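Local coordinates for protein tryptophan--tRNA ligase (Mycoplasma pneumoniae, PDB 2YY5) that probably catalyses the ATP-dependent attachment of tryptophan to its cognate tRNA, working as a homodimeric class I aminoacyl-tRNA synthetase, at residues H46-T49 against V50-P54; L57-N60 against N61-L64; L80-Q83 against S84-L87; T109-K112 against A113-E117. The protein carries 1 engineered substitution. All blocks are in the same frame, centred on the assembly; numbering follows the deposited sequence.

Interaction 1 (H46-T49 against V50-P54). With WSA (5'-O-[(L-tryptophylamino)sulfonyl]adenosine), chain J.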
loop_
_atom_site.group_PDB
_atom_site.type_symbol
_atom_site.label_atom_id
_atom_site.label_comp_id
_atom_site.label_asym_id
_atom_site.label_seq_id
_atom_site.Cartn_x
_atom_site.Cartn_y
_atom_site.Cartn_z
ATOM N N HIS B 46 -4.093 -10.018 -1.511
ATOM C CA HIS B 46 -3.725 -10.247 -2.905
ATOM C C HIS B 46 -4.975 -10.548 -3.713
ATOM O O HIS B 46 -5.031 -10.293 -4.912
ATOM C CB HIS B 46 -2.739 -11.416 -3.006
ATOM C CG HIS B 46 -1.349 -11.058 -2.580
ATOM N ND1 HIS B 46 -0.463 -10.408 -3.411
ATOM C CD2 HIS B 46 -0.721 -11.186 -1.388
ATOM C CE1 HIS B 46 0.648 -10.149 -2.748
ATOM N NE2 HIS B 46 0.519 -10.609 -1.519
ATOM N N SER B 47 -5.988 -11.078 -3.037
ATOM C CA SER B 47 -7.248 -11.426 -3.684
ATOM C C SER B 47 -8.058 -10.199 -4.091
ATOM O O SER B 47 -8.670 -10.180 -5.162
ATOM C CB SER B 47 -8.082 -12.307 -2.754
ATOM O OG SER B 47 -7.398 -13.507 -2.487
ATOM N N ILE B 48 -8.058 -9.179 -3.237
ATOM C CA ILE B 48 -8.802 -7.960 -3.525
ATOM C C ILE B 48 -8.083 -7.010 -4.487
ATOM O O ILE B 48 -8.420 -5.832 -4.553
ATOM C CB ILE B 48 -9.138 -7.179 -2.236
ATOM C CG1 ILE B 48 -7.858 -6.693 -1.558
ATOM C CG2 ILE B 48 -9.933 -8.053 -1.283
ATOM C CD1 ILE B 48 -8.130 -5.678 -0.462
ATOM N N THR B 49 -7.085 -7.504 -5.216
ATOM C CA THR B 49 -6.398 -6.647 -6.173
ATOM C C THR B 49 -7.220 -6.588 -7.460
ATOM O O THR B 49 -6.903 -5.834 -8.374
ATOM C CB THR B 49 -4.944 -7.119 -6.480
ATOM O OG1 THR B 49 -4.934 -8.502 -6.844
ATOM C CG2 THR B 49 -4.050 -6.896 -5.267
ATOM N N VAL B 50 -8.275 -7.396 -7.520
ATOM C CA VAL B 50 -9.192 -7.407 -8.662
ATOM C C VAL B 50 -10.610 -7.352 -8.093
ATOM O O VAL B 50 -10.812 -7.622 -6.908
ATOM C CB VAL B 50 -9.050 -8.692 -9.555
ATOM C CG1 VAL B 50 -7.752 -8.650 -10.344
ATOM C CG2 VAL B 50 -9.104 -9.944 -8.699
ATOM N N ASP B 51 -11.588 -6.989 -8.922
ATOM C CA ASP B 51 -12.972 -6.920 -8.466
ATOM C C ASP B 51 -13.295 -8.228 -7.750
ATOM O O ASP B 51 -12.885 -9.304 -8.189
ATOM C CB ASP B 51 -13.915 -6.712 -9.652
ATOM C CG ASP B 51 -15.358 -6.533 -9.223
ATOM O OD1 ASP B 51 -15.626 -5.681 -8.347
ATOM O OD2 ASP B 51 -16.228 -7.244 -9.765
ATOM N N PHE B 52 -14.026 -8.135 -6.646
ATOM C CA PHE B 52 -14.350 -9.324 -5.867
ATOM C C PHE B 52 -15.606 -9.078 -5.032
ATOM O O PHE B 52 -15.994 -7.937 -4.805
ATOM C CB PHE B 52 -13.182 -9.626 -4.924
ATOM C CG PHE B 52 -13.132 -8.704 -3.741
ATOM C CD1 PHE B 52 -13.764 -9.048 -2.547
ATOM C CD2 PHE B 52 -12.552 -7.443 -3.853
ATOM C CE1 PHE B 52 -13.828 -8.149 -1.482
ATOM C CE2 PHE B 52 -12.612 -6.533 -2.791
ATOM C CZ PHE B 52 -13.253 -6.889 -1.604
ATOM N N GLN B 53 -16.231 -10.144 -4.557
ATOM C CA GLN B 53 -17.425 -9.994 -3.731
ATOM C C GLN B 53 -17.086 -10.279 -2.267
ATOM O O GLN B 53 -16.686 -11.388 -1.914
ATOM C CB GLN B 53 -18.535 -10.943 -4.205
ATOM C CG GLN B 53 -19.064 -10.665 -5.611
ATOM C CD GLN B 53 -19.683 -9.279 -5.753
ATOM O OE1 GLN B 53 -20.565 -8.893 -4.978
ATOM N NE2 GLN B 53 -19.227 -8.528 -6.755
ATOM N N PRO B 54 -17.236 -9.275 -1.397
ATOM C CA PRO B 54 -16.934 -9.452 0.027
ATOM C C PRO B 54 -17.534 -10.711 0.657
ATOM O O PRO B 54 -16.978 -11.275 1.599
ATOM C CB PRO B 54 -17.453 -8.151 0.661
ATOM C CG PRO B 54 -18.397 -7.586 -0.370
ATOM C CD PRO B 54 -17.723 -7.914 -1.665
HETATM C CD2 WSA J . 2.721 -15.593 -1.572
HETATM C CE3 WSA J . 3.307 -16.850 -1.663
HETATM C CZ3 WSA J . 4.511 -17.094 -1.015
HETATM C CH2 WSA J . 5.125 -16.082 -0.280
HETATM C CZ2 WSA J . 4.537 -14.826 -0.193
HETATM C CE2 WSA J . 3.332 -14.583 -0.841
HETATM N N11 WSA J . 2.548 -13.510 -0.912
HETATM C CD1 WSA J . 1.476 -13.792 -1.645
HETATM C CG WSA J . 1.540 -15.054 -2.067
HETATM C CB WSA J . 0.495 -15.770 -2.921
HETATM C CA WSA J . 1.075 -16.209 -4.268
HETATM N NH3 WSA J . 1.600 -15.052 -5.004
HETATM C C WSA J . -0.033 -16.880 -5.086
HETATM O O WSA J . -0.882 -16.198 -5.650
HETATM N NS WSA J . -0.024 -18.207 -5.145
HETATM S S WSA J . -1.500 -18.763 -5.560
HETATM O O1S WSA J . -2.517 -18.333 -4.543
HETATM O O2S WSA J . -1.902 -18.214 -6.897
HETATM O "O5'" WSA J . -1.391 -20.190 -5.596
HETATM C "C5'" WSA J . -0.869 -20.863 -4.445
HETATM C "C4'" WSA J . 0.373 -21.717 -4.719
HETATM O "O4'" WSA J . 0.083 -22.682 -5.746
HETATM C "C3'" WSA J . 1.584 -20.915 -5.202
HETATM O "O3'" WSA J . 2.778 -21.451 -4.623
HETATM C "C2'" WSA J . 1.568 -21.197 -6.703
HETATM O "O2'" WSA J . 2.891 -21.063 -7.233
HETATM C "C1'" WSA J . 1.193 -22.677 -6.657
HETATM N N9 WSA J . 0.741 -23.130 -7.995
HETATM C C8 WSA J . -0.205 -22.537 -8.720
HETATM N N7 WSA J . -0.410 -23.227 -9.839
HETATM C C5 WSA J . 0.416 -24.272 -9.826
HETATM C C4 WSA J . 1.156 -24.202 -8.653
HETATM N N3 WSA J . 2.072 -25.153 -8.402
HETATM C C2 WSA J . 2.267 -26.144 -9.256
HETATM N N1 WSA J . 1.577 -26.238 -10.378
HETATM C C6 WSA J . 0.646 -25.325 -10.694
HETATM N N6 WSA J . -0.060 -25.432 -11.819
#
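The carbonyl oxygen of His46 is gripped twice by Thr49, the residue that leads into Val50: the hydroxyl OG1 donates to His46 O over 2.6 Å, and the backbone N of Thr49 adds a weak bond to the same oxygen. The hydroxyl comes in at a C=O...donor angle of 149°, tilted out of the carbonyl plane. With chi1 at 52°, Thr49 OG1 sits between its own backbone N and carbonyl carbon, which lets it reach back three residues and finish the turn at the end of helix 44-47. Just beyond, the CG2 branch of Val50 comes up beside the carbonyl of Ser47, with 3.6 Å between Val50 CG2 and Ser47 O. The other closure is apolar. The CG2 methyl of Ile48 lies over one face of the Phe52 ring, 3.5 Å from its centroid and only 17° off the ring normal, a CH-pi contact set toward the CE2 and CZ rim.

In the Rossmann-type catalytic domain of class I synthetases, this short loop links helix 44-47 to helix 54-71, and Gln53 is the N-cap of the latter. His46 turns away from the loop into the pocket. Atom CD1 of the indole of the bound tryptophanyl-sulfamoyl adenosine lies over one face of the imidazole, 3.3 Å from His46 NE2. That same nitrogen is hydrogen-bonded to Asp142, a predicted tryptophan-binding residue. On the loop side, Leu95 and Tyr94 of the second subunit pack on Ile48 and Thr49 respectively.

Interaction 2 (L57-N60 against N61-L64)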
loop_
_atom_site.group_PDB
_atom_site.type_symbol
_atom_site.label_atom_id
_atom_site.label_comp_id
_atom_site.label_asym_id
_atom_site.label_seq_id
_atom_site.Cartn_x
_atom_site.Cartn_y
_atom_site.Cartn_z
ATOM N N LEU B 57 -15.318 -13.549 -0.656
ATOM C CA LEU B 57 -14.004 -13.474 -0.028
ATOM C C LEU B 57 -14.075 -14.162 1.336
ATOM O O LEU B 57 -13.285 -15.053 1.635
ATOM C CB LEU B 57 -13.584 -11.997 0.108
ATOM C CG LEU B 57 -12.129 -11.545 0.355
ATOM C CD1 LEU B 57 -12.035 -10.909 1.722
ATOM C CD2 LEU B 57 -11.147 -12.707 0.237
ATOM N N LYS B 58 -15.042 -13.758 2.151
ATOM C CA LYS B 58 -15.219 -14.336 3.480
ATOM C C LYS B 58 -15.375 -15.849 3.414
ATOM O O LYS B 58 -14.699 -16.584 4.136
ATOM C CB LYS B 58 -16.447 -13.723 4.160
ATOM C CG LYS B 58 -16.120 -12.567 5.088
ATOM C CD LYS B 58 -17.236 -11.526 5.128
ATOM C CE LYS B 58 -18.562 -12.101 5.595
ATOM N NZ LYS B 58 -19.612 -11.050 5.583
ATOM N N GLN B 59 -16.264 -16.310 2.543
ATOM C CA GLN B 59 -16.508 -17.735 2.405
ATOM C C GLN B 59 -15.239 -18.486 2.008
ATOM O O GLN B 59 -14.927 -19.537 2.578
ATOM C CB GLN B 59 -17.617 -17.979 1.376
ATOM C CG GLN B 59 -17.964 -19.455 1.146
ATOM C CD GLN B 59 -18.145 -20.237 2.444
ATOM O OE1 GLN B 59 -18.716 -19.737 3.413
ATOM N NE2 GLN B 59 -17.667 -21.475 2.459
ATOM N N ASN B 60 -14.503 -17.930 1.048
ATOM C CA ASN B 60 -13.270 -18.538 0.563
ATOM C C ASN B 60 -12.153 -18.574 1.610
ATOM O O ASN B 60 -11.498 -19.607 1.771
ATOM C CB ASN B 60 -12.792 -17.813 -0.698
ATOM C CG ASN B 60 -13.638 -18.141 -1.919
ATOM O OD1 ASN B 60 -13.463 -17.541 -2.985
ATOM N ND2 ASN B 60 -14.554 -19.102 -1.776
ATOM N N ASN B 61 -11.928 -17.458 2.310
ATOM C CA ASN B 61 -10.896 -17.415 3.352
ATOM C C ASN B 61 -11.168 -18.543 4.352
ATOM O O ASN B 61 -10.255 -19.243 4.792
ATOM C CB ASN B 61 -10.893 -16.064 4.088
ATOM C CG ASN B 61 -10.392 -14.919 3.219
ATOM O OD1 ASN B 61 -9.813 -15.138 2.154
ATOM N ND2 ASN B 61 -10.603 -13.687 3.680
ATOM N N PHE B 62 -12.436 -18.714 4.700
ATOM C CA PHE B 62 -12.847 -19.765 5.617
ATOM C C PHE B 62 -12.556 -21.129 4.978
ATOM O O PHE B 62 -11.936 -21.999 5.588
ATOM C CB PHE B 62 -14.347 -19.604 5.923
ATOM C CG PHE B 62 -15.005 -20.841 6.485
ATOM C CD1 PHE B 62 -15.938 -21.547 5.732
ATOM C CD2 PHE B 62 -14.712 -21.287 7.770
ATOM C CE1 PHE B 62 -16.573 -22.679 6.253
ATOM C CE2 PHE B 62 -15.339 -22.415 8.300
ATOM C CZ PHE B 62 -16.274 -23.111 7.538
ATOM N N ASP B 63 -12.999 -21.304 3.741
ATOM C CA ASP B 63 -12.796 -22.560 3.035
ATOM C C ASP B 63 -11.324 -22.965 2.872
ATOM O O ASP B 63 -11.002 -24.155 2.894
ATOM C CB ASP B 63 -13.470 -22.510 1.659
ATOM C CG ASP B 63 -14.988 -22.576 1.743
ATOM O OD1 ASP B 63 -15.509 -23.235 2.670
ATOM O OD2 ASP B 63 -15.661 -21.984 0.869
ATOM N N LEU B 64 -10.434 -21.990 2.699
ATOM C CA LEU B 64 -9.019 -22.306 2.542
ATOM C C LEU B 64 -8.435 -22.842 3.847
ATOM O O LEU B 64 -7.687 -23.814 3.836
ATOM C CB LEU B 64 -8.224 -21.075 2.095
ATOM C CG LEU B 64 -6.747 -21.311 1.744
ATOM C CD1 LEU B 64 -6.624 -22.256 0.558
ATOM C CD2 LEU B 64 -6.100 -19.995 1.414
#
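Gln59 and Asp63, one helical turn apart, meet through their polar ends: Gln59 NE2 approaches Asp63 OD2 to 2.6 Å, but the N-H points poorly at the oxygen (143°) and the bond is weak. Amide and carboxylate planes stand 62° apart, so the two groups meet askew rather than flat against one another. With CG anti to the backbone N and a bend at chi2 (47°), the Gln59 chain folds along the helix, and its NE2 also comes to the edge of the Phe62 ring, 3.7 Å from Phe62 CD1. On another side of the helix Leu57 CD2 lies against the Asn61 amide, 3.4 Å from Asn61 OD1.

Behind these side chains stands the backbone ladder, in which Asn61, Phe62, Asp63 and Leu64 donate in turn to the carbonyls of Leu57, Lys58, Gln59 and Asn60. The first rung measures 2.8 Å from Asn61 N to Leu57 O.

Farther out, Asp63 OD1 forms a salt bridge with Arg66, a stronger tie than the one to Gln59, and Arg311 makes a cation-pi contact with Phe62. Asn61 and Leu64 pack on Val42 of strand 37-42 and on Ala13 of the 'HIGH' region. Lying in the chain between the parallel strands 37-42 and 78-82, helix 54-71 is the connecting helix of a beta-alpha-beta crossover, a hallmark of the Rossmann fold.

Interaction 3 (L80-Q83 against S84-L87)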
loop_
_atom_site.group_PDB
_atom_site.type_symbol
_atom_site.label_atom_id
_atom_site.label_comp_id
_atom_site.label_asym_id
_atom_site.label_seq_id
_atom_site.Cartn_x
_atom_site.Cartn_y
_atom_site.Cartn_z
ATOM N N LEU B 80 -0.653 -20.581 11.146
ATOM C CA LEU B 80 -1.558 -20.308 10.033
ATOM C C LEU B 80 -2.382 -19.058 10.342
ATOM O O LEU B 80 -3.161 -19.044 11.289
ATOM C CB LEU B 80 -2.478 -21.514 9.809
ATOM C CG LEU B 80 -3.659 -21.385 8.840
ATOM C CD1 LEU B 80 -3.179 -21.064 7.420
ATOM C CD2 LEU B 80 -4.448 -22.697 8.864
ATOM N N PHE B 81 -2.212 -18.010 9.542
ATOM C CA PHE B 81 -2.935 -16.769 9.788
ATOM C C PHE B 81 -3.576 -16.139 8.554
ATOM O O PHE B 81 -3.369 -16.596 7.436
ATOM C CB PHE B 81 -1.996 -15.761 10.452
ATOM C CG PHE B 81 -0.853 -15.306 9.575
ATOM C CD1 PHE B 81 -0.865 -14.037 8.998
ATOM C CD2 PHE B 81 0.270 -16.112 9.394
ATOM C CE1 PHE B 81 0.232 -13.569 8.267
ATOM C CE2 PHE B 81 1.375 -15.651 8.662
ATOM C CZ PHE B 81 1.355 -14.377 8.101
ATOM N N LEU B 82 -4.366 -15.086 8.774
ATOM C CA LEU B 82 -5.024 -14.374 7.682
ATOM C C LEU B 82 -4.297 -13.053 7.493
ATOM O O LEU B 82 -4.315 -12.198 8.378
ATOM C CB LEU B 82 -6.496 -14.106 8.006
ATOM C CG LEU B 82 -7.247 -13.387 6.880
ATOM C CD1 LEU B 82 -7.406 -14.358 5.728
ATOM C CD2 LEU B 82 -8.614 -12.893 7.344
ATOM N N GLN B 83 -3.656 -12.902 6.336
ATOM C CA GLN B 83 -2.889 -11.707 5.996
ATOM C C GLN B 83 -3.513 -10.381 6.454
ATOM O O GLN B 83 -2.847 -9.553 7.070
ATOM C CB GLN B 83 -2.642 -11.679 4.479
ATOM C CG GLN B 83 -1.805 -10.509 3.980
ATOM C CD GLN B 83 -1.588 -10.559 2.480
ATOM O OE1 GLN B 83 -2.408 -11.103 1.747
ATOM N NE2 GLN B 83 -0.491 -9.976 2.016
ATOM N N SER B 84 -4.790 -10.184 6.162
ATOM C CA SER B 84 -5.459 -8.949 6.544
ATOM C C SER B 84 -5.567 -8.726 8.056
ATOM O O SER B 84 -5.860 -7.607 8.488
ATOM C CB SER B 84 -6.863 -8.894 5.913
ATOM O OG SER B 84 -7.740 -9.867 6.469
ATOM N N ASP B 85 -5.357 -9.770 8.863
ATOM C CA ASP B 85 -5.445 -9.616 10.320
ATOM C C ASP B 85 -4.254 -8.845 10.866
ATOM O O ASP B 85 -4.267 -8.406 12.018
ATOM C CB ASP B 85 -5.518 -10.977 11.021
ATOM C CG ASP B 85 -6.941 -11.494 11.163
ATOM O OD1 ASP B 85 -7.106 -12.713 11.381
ATOM O OD2 ASP B 85 -7.894 -10.692 11.074
ATOM N N LEU B 86 -3.222 -8.696 10.040
ATOM C CA LEU B 86 -2.024 -7.970 10.434
ATOM C C LEU B 86 -1.750 -6.689 9.637
ATOM O O LEU B 86 -1.289 -6.734 8.501
ATOM C CB LEU B 86 -0.792 -8.880 10.335
ATOM C CG LEU B 86 -0.630 -9.981 11.380
ATOM C CD1 LEU B 86 -1.740 -11.009 11.216
ATOM C CD2 LEU B 86 0.742 -10.635 11.225
ATOM N N LEU B 87 -2.020 -5.541 10.239
ATOM C CA LEU B 87 -1.736 -4.279 9.573
ATOM C C LEU B 87 -0.254 -4.203 9.183
ATOM O O LEU B 87 0.121 -3.418 8.302
ATOM C CB LEU B 87 -2.089 -3.108 10.497
ATOM C CG LEU B 87 -3.531 -2.587 10.478
ATOM C CD1 LEU B 87 -4.481 -3.638 9.947
ATOM C CD2 LEU B 87 -3.910 -2.156 11.869
HETATM O O HOH W 1 -4.991 -14.410 11.398
#
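Phe81 and Leu86 are brought together by their first torsions: chi1 of 66° holds the phenyl group of Phe81 between its own backbone N and carbonyl carbon, while Leu86, at -73°, carries CG beside its backbone N and swings its methyls back toward the strand. The two side chains cross at about a right angle, with Phe81 CD1 and Leu86 CD1 3.9 Å apart.

The chain gets from one to the other by a tight 3-10 turn. Asp85 N donates to Leu82 O over 2.7 Å, and Leu86 N to Gln83 O over 3.1 Å. A water spans the corner: it accepts from Leu82 N at 2.8 Å and donates to Asp85 OD1 at 2.7 Å, so the last strand residue and the turn share a solvent bridge. Leu82 CD2 meets the hydroxyl of Ser84, 3.3 Å from its OG. That hydroxyl is bound in turn to Asp44 and to Gly343 N of the second subunit, and Asp85 OD2 takes the N-H of Ser344 of the same neighbour. Gln83, its chain fully extended, sends OE1 to Leu45 N and NE2, weakly, to Asp142, predicted to bind tryptophan.

Within this chain, strand 78-82 is an outer strand of the three-stranded parallel sheet, paired with strand 37-42. Helix 54-71 packs on Leu80 and Leu82, helix 311-340 covers Leu80, Phe81, Leu82 and Leu86, and the turn delivers the chain to helix 87-98.

Interaction 4 (T109-K112 against A113-E117)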
loop_
_atom_site.group_PDB
_atom_site.type_symbol
_atom_site.label_atom_id
_atom_site.label_comp_id
_atom_site.label_asym_id
_atom_site.label_seq_id
_atom_site.Cartn_x
_atom_site.Cartn_y
_atom_site.Cartn_z
ATOM N N THR B 109 6.219 -10.803 -15.762
ATOM C CA THR B 109 5.451 -11.602 -16.705
ATOM C C THR B 109 4.011 -11.778 -16.254
ATOM O O THR B 109 3.092 -11.749 -17.067
ATOM C CB THR B 109 6.092 -12.999 -16.919
ATOM O OG1 THR B 109 6.095 -13.725 -15.684
ATOM C CG2 THR B 109 7.524 -12.853 -17.418
ATOM N N GLN B 110 3.814 -11.955 -14.956
ATOM C CA GLN B 110 2.473 -12.141 -14.431
ATOM C C GLN B 110 1.626 -10.898 -14.669
ATOM O O GLN B 110 0.420 -10.991 -14.876
ATOM C CB GLN B 110 2.531 -12.440 -12.940
ATOM C CG GLN B 110 1.572 -13.515 -12.499
ATOM C CD GLN B 110 2.109 -14.904 -12.757
ATOM O OE1 GLN B 110 3.273 -15.189 -12.471
ATOM N NE2 GLN B 110 1.262 -15.784 -13.282
ATOM N N PHE B 111 2.254 -9.729 -14.633
ATOM C CA PHE B 111 1.531 -8.481 -14.855
ATOM C C PHE B 111 1.120 -8.342 -16.309
ATOM O O PHE B 111 0.002 -7.932 -16.608
ATOM C CB PHE B 111 2.387 -7.278 -14.474
ATOM C CG PHE B 111 1.760 -5.965 -14.827
ATOM C CD1 PHE B 111 0.539 -5.589 -14.272
ATOM C CD2 PHE B 111 2.376 -5.107 -15.723
ATOM C CE1 PHE B 111 -0.056 -4.381 -14.608
ATOM C CE2 PHE B 111 1.786 -3.893 -16.065
ATOM C CZ PHE B 111 0.569 -3.529 -15.508
ATOM N N LYS B 112 2.040 -8.663 -17.212
ATOM C CA LYS B 112 1.765 -8.582 -18.640
ATOM C C LYS B 112 0.594 -9.496 -19.008
ATOM O O LYS B 112 -0.380 -9.061 -19.618
ATOM C CB LYS B 112 3.000 -9.002 -19.445
ATOM C CG LYS B 112 4.162 -8.010 -19.476
ATOM C CD LYS B 112 5.276 -8.565 -20.366
ATOM C CE LYS B 112 6.262 -7.502 -20.827
ATOM N NZ LYS B 112 7.176 -7.049 -19.752
ATOM N N ALA B 113 0.697 -10.762 -18.623
ATOM C CA ALA B 113 -0.328 -11.749 -18.930
ATOM C C ALA B 113 -1.624 -11.518 -18.176
ATOM O O ALA B 113 -2.639 -12.160 -18.455
ATOM C CB ALA B 113 0.192 -13.139 -18.629
ATOM N N LYS B 114 -1.595 -10.603 -17.217
ATOM C CA LYS B 114 -2.781 -10.327 -16.427
ATOM C C LYS B 114 -3.429 -9.010 -16.857
ATOM O O LYS B 114 -4.653 -8.884 -16.835
ATOM C CB LYS B 114 -2.405 -10.309 -14.942
ATOM C CG LYS B 114 -3.555 -10.605 -13.998
ATOM C CD LYS B 114 -3.092 -11.349 -12.742
ATOM C CE LYS B 114 -2.702 -12.789 -13.049
ATOM N NZ LYS B 114 -2.547 -13.603 -11.806
ATOM N N LYS B 115 -2.610 -8.040 -17.263
ATOM C CA LYS B 115 -3.120 -6.748 -17.721
ATOM C C LYS B 115 -3.735 -6.967 -19.094
ATOM O O LYS B 115 -4.429 -6.103 -19.624
ATOM C CB LYS B 115 -1.992 -5.717 -17.852
ATOM C CG LYS B 115 -1.062 -5.978 -19.026
ATOM C CD LYS B 115 -0.061 -4.858 -19.233
ATOM C CE LYS B 115 -0.689 -3.646 -19.879
ATOM N NZ LYS B 115 0.330 -2.579 -20.091
ATOM N N ALA B 116 -3.452 -8.129 -19.670
ATOM C CA ALA B 116 -3.974 -8.481 -20.979
ATOM C C ALA B 116 -5.222 -9.334 -20.796
ATOM O O ALA B 116 -5.906 -9.665 -21.761
ATOM C CB ALA B 116 -2.921 -9.245 -21.775
ATOM N N GLU B 117 -5.511 -9.686 -19.548
ATOM C CA GLU B 117 -6.681 -10.496 -19.232
ATOM C C GLU B 117 -7.903 -9.649 -18.895
ATOM O O GLU B 117 -8.855 -10.157 -18.294
ATOM C CB GLU B 117 -6.391 -11.440 -18.055
ATOM C CG GLU B 117 -5.679 -12.733 -18.431
ATOM C CD GLU B 117 -5.515 -13.679 -17.250
ATOM O OE1 GLU B 117 -5.061 -14.826 -17.459
ATOM O OE2 GLU B 117 -5.841 -13.273 -16.111
#
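Among the apolar contacts, the main one joins Phe111 and Lys115, four residues apart. Lys115 brings its methylenes over one face of the phenyl ring: CB lies above the plane near the rim, and CD makes an off-centre CH-pi contact, 4.2 Å from the Phe111 ring centroid and 29° off its normal. With chi1 at 72° and chi2 anti, Lys115 carries CD across the ring, 3.8 Å from Phe111 CE2. Ile128 packs on both residues, and Leu133 of helix 131-144 on the phenyl group. Elsewhere the Lys114 chain, bent at chi2 and chi3, passes obliquely across Gln110, with Lys114 NZ 4.2 Å from Gln110 CG.

The backbone bonds record a helix that is running out. Ala113 N reaches Thr109 O over 3.0 Å. Phe111 O then takes two donors, Lys115 N at 2.7 Å and, weakly, Lys114 N. The next link, Ala116 N to Lys112 O, is again weak, as is Glu117 N to Lys114 O.

As for charge, the ammonium group of Lys114 looks beyond both segments, to a distant and weak pairing with a bound sulfate, probably from the crystallisation liquor. The Lys114 side chain lies about 7 Å from the bound tryptophanyl adenylate analogue at its nearest atoms, consistent with a place at the edge of the site. These two lysines play different parts: Lys115 sets aliphatic carbon against the ring, whereas Lys114 turns its ammonium group to the anion.

Interactions 1, 2 and 3 touch one another in series along the Rossmann-type domain: Phe52 packs on Leu57, His46 on Gln83, and Asn61 on Leu82. All three also reach the second subunit. Interaction 3 is the most buried, joining a sheet strand to a 3-10 turn with a bridging water; interactions 1 and 2 are partly buried, one a loop stitched by a hydroxyl and a methyl-on-ring contact, the other regular helix. Interaction 4 stands apart at the surface, about 6 Å from interaction 1 at the nearest atoms, and combines fading helix bonds with lysine methylenes laid over a phenylalanine ring. Interactions 1 and 3 meet at Asp142, which His46 and Gln83 both approach.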